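Side-chain contact in probable WRKY transcription factor 52 (Arabidopsis thaliana, PDB 4C6S), which acts in plant disease resistance and as a W-box-binding transcription factor, pairing with RPS4 through regions including its TIR domain to recognise bacterial effectors: residues 60-65 with 79-84. Sequence-based numbering, arbitrary orientation.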
loop_
_atom_site.group_PDB
_atom_site.type_symbol
_atom_site.label_atom_id
_atom_site.label_comp_id
_atom_site.label_asym_id
_atom_site.label_seq_id
_atom_site.Cartn_x
_atom_site.Cartn_y
_atom_site.Cartn_z
ATOM N N SER A 60 -2.346 13.703 15.386
ATOM C CA SER A 60 -3.457 13.389 14.501
ATOM C C SER A 60 -2.955 13.435 13.068
ATOM O O SER A 60 -2.549 14.491 12.580
ATOM C CB SER A 60 -4.586 14.404 14.721
ATOM O OG SER A 60 -5.677 14.169 13.853
ATOM N N VAL A 61 -2.941 12.284 12.400
ATOM C CA VAL A 61 -2.513 12.229 11.002
ATOM C C VAL A 61 -3.755 12.121 10.130
ATOM O O VAL A 61 -4.432 11.088 10.143
ATOM C CB VAL A 61 -1.636 11.013 10.738
ATOM C CG1 VAL A 61 -1.275 10.934 9.243
ATOM C CG2 VAL A 61 -0.383 11.059 11.592
ATOM N N MET A 62 -4.066 13.181 9.385
ATOM C CA MET A 62 -5.236 13.183 8.514
ATOM C C MET A 62 -4.807 12.772 7.120
ATOM O O MET A 62 -4.043 13.488 6.474
ATOM C CB MET A 62 -5.863 14.575 8.464
ATOM C CG MET A 62 -6.378 15.023 9.833
ATOM S SD MET A 62 -7.208 16.628 9.848
ATOM C CE MET A 62 -8.389 16.390 8.572
ATOM N N VAL A 63 -5.256 11.603 6.675
ATOM C CA VAL A 63 -4.961 11.156 5.318
ATOM C C VAL A 63 -6.120 11.570 4.451
ATOM O O VAL A 63 -7.252 11.105 4.626
ATOM C CB VAL A 63 -4.771 9.645 5.248
ATOM C CG1 VAL A 63 -4.579 9.224 3.794
ATOM C CG2 VAL A 63 -3.571 9.243 6.093
ATOM N N LEU A 64 -5.848 12.489 3.530
ATOM C CA LEU A 64 -6.905 13.186 2.817
ATOM C C LEU A 64 -7.041 12.620 1.422
ATOM O O LEU A 64 -6.043 12.187 0.832
ATOM C CB LEU A 64 -6.581 14.680 2.745
ATOM C CG LEU A 64 -6.515 15.330 4.131
ATOM C CD1 LEU A 64 -5.706 16.615 4.107
ATOM C CD2 LEU A 64 -7.919 15.595 4.661
ATOM N N PRO A 65 -8.280 12.590 0.898
ATOM C CA PRO A 65 -8.520 12.100 -0.467
ATOM C C PRO A 65 -8.133 13.174 -1.475
ATOM O O PRO A 65 -8.965 13.959 -1.934
ATOM C CB PRO A 65 -10.025 11.841 -0.486
ATOM C CG PRO A 65 -10.589 12.827 0.505
ATOM C CD PRO A 65 -9.533 12.983 1.581
ATOM N N ALA A 79 -13.525 18.325 8.880
ATOM C CA ALA A 79 -13.660 19.377 9.889
ATOM C C ALA A 79 -13.896 18.775 11.276
ATOM O O ALA A 79 -13.367 19.267 12.269
ATOM C CB ALA A 79 -14.786 20.347 9.538
ATOM N N LYS A 80 -14.690 17.709 11.338
ATOM C CA LYS A 80 -15.001 17.077 12.614
ATOM C C LYS A 80 -13.776 16.398 13.231
ATOM O O LYS A 80 -13.744 16.173 14.442
ATOM C CB LYS A 80 -16.151 16.078 12.462
ATOM C CG LYS A 80 -15.811 14.869 11.596
ATOM C CD LYS A 80 -17.053 14.021 11.342
ATOM C CE LYS A 80 -16.678 12.637 10.833
ATOM N NZ LYS A 80 -16.916 12.447 9.382
ATOM N N VAL A 81 -12.774 16.083 12.407
ATOM C CA VAL A 81 -11.538 15.516 12.929
ATOM C C VAL A 81 -10.657 16.602 13.543
ATOM O O VAL A 81 -10.147 16.449 14.657
ATOM C CB VAL A 81 -10.740 14.756 11.844
ATOM C CG1 VAL A 81 -9.426 14.269 12.417
ATOM C CG2 VAL A 81 -11.546 13.578 11.339
ATOM N N LEU A 82 -10.486 17.702 12.818
ATOM C CA LEU A 82 -9.612 18.780 13.271
ATOM C C LEU A 82 -10.160 19.461 14.525
ATOM O O LEU A 82 -9.393 19.934 15.369
ATOM C CB LEU A 82 -9.400 19.815 12.163
ATOM C CG LEU A 82 -8.422 20.938 12.516
ATOM C CD1 LEU A 82 -7.050 20.357 12.802
ATOM C CD2 LEU A 82 -8.350 21.994 11.428
ATOM N N GLU A 83 -11.485 19.499 14.657
ATOM C CA GLU A 83 -12.094 20.157 15.799
ATOM C C GLU A 83 -11.749 19.413 17.075
ATOM O O GLU A 83 -11.760 19.994 18.159
ATOM C CB GLU A 83 -13.603 20.307 15.608
ATOM C CG GLU A 83 -13.954 21.407 14.608
ATOM C CD GLU A 83 -15.446 21.605 14.428
ATOM O OE1 GLU A 83 -16.223 20.745 14.899
ATOM O OE2 GLU A 83 -15.838 22.623 13.812
ATOM N N CYS A 84 -11.395 18.137 16.940
ATOM C CA CYS A 84 -10.962 17.350 18.093
ATOM C C CYS A 84 -9.605 17.799 18.629
ATOM O O CYS A 84 -9.224 17.429 19.742
ATOM C CB CYS A 84 -10.888 15.866 17.744
ATOM S SG CYS A 84 -12.470 15.044 17.516
HETATM O O HOH W 1 -7.238 16.100 15.100
#
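Neither ring nor amide takes part where Met62 and Ser60 meet Val81; the contact is made by slender aliphatic branches and one hydroxyl, with no ring face or edge between the segments. It joins strand 59-65 to helix 74-82 in a beta-alpha-beta crossover of the TIR domain, whose parallel five-stranded sheet has the order 2-1-3-4-5. This strand is the central one, and the helix precedes the neighbouring strand 92-98. Ser60 and Met62 are alternate residues on the face turned to the helix.

One methyl of Val81 makes all the close side-chain contacts. Its CG1, anti to the backbone N (chi1 176°), sits over the pair of strand side chains, touching Ser60 OG on one side and Met62 on the other, where it lies 4.1 Å from Met62 CG and also 4.1 Å from Met62 SD. Thus the middle of the methionine chain, rather than its terminal methyl, passes alongside the valine, and the two side chains run in opposite senses. The bend at chi3 (53°) turns Met62 CE along the strand toward Leu64, 4.0 Å from Leu64 CD2. Phe78 and Trp74, about one and two turns before Val81 on the helix, also pack on Met62, while Ser11 of strand 8-12 touches both Met62 and Val81.

At the other flank, Ser60 OG lies 4.0 Å from Val81 CG1, a van der Waals neighbour. The hydroxyl's polar link to the helix runs through a water that accepts a hydrogen bond from OG, at 2.8 Å between Ser60 OG and the water. Val81 O is held by two donors: Cys84 N, at 3.1 Å from it, and the same water, which donates to Val81 O over 3.0 Å at a C-O-water angle of about 124°.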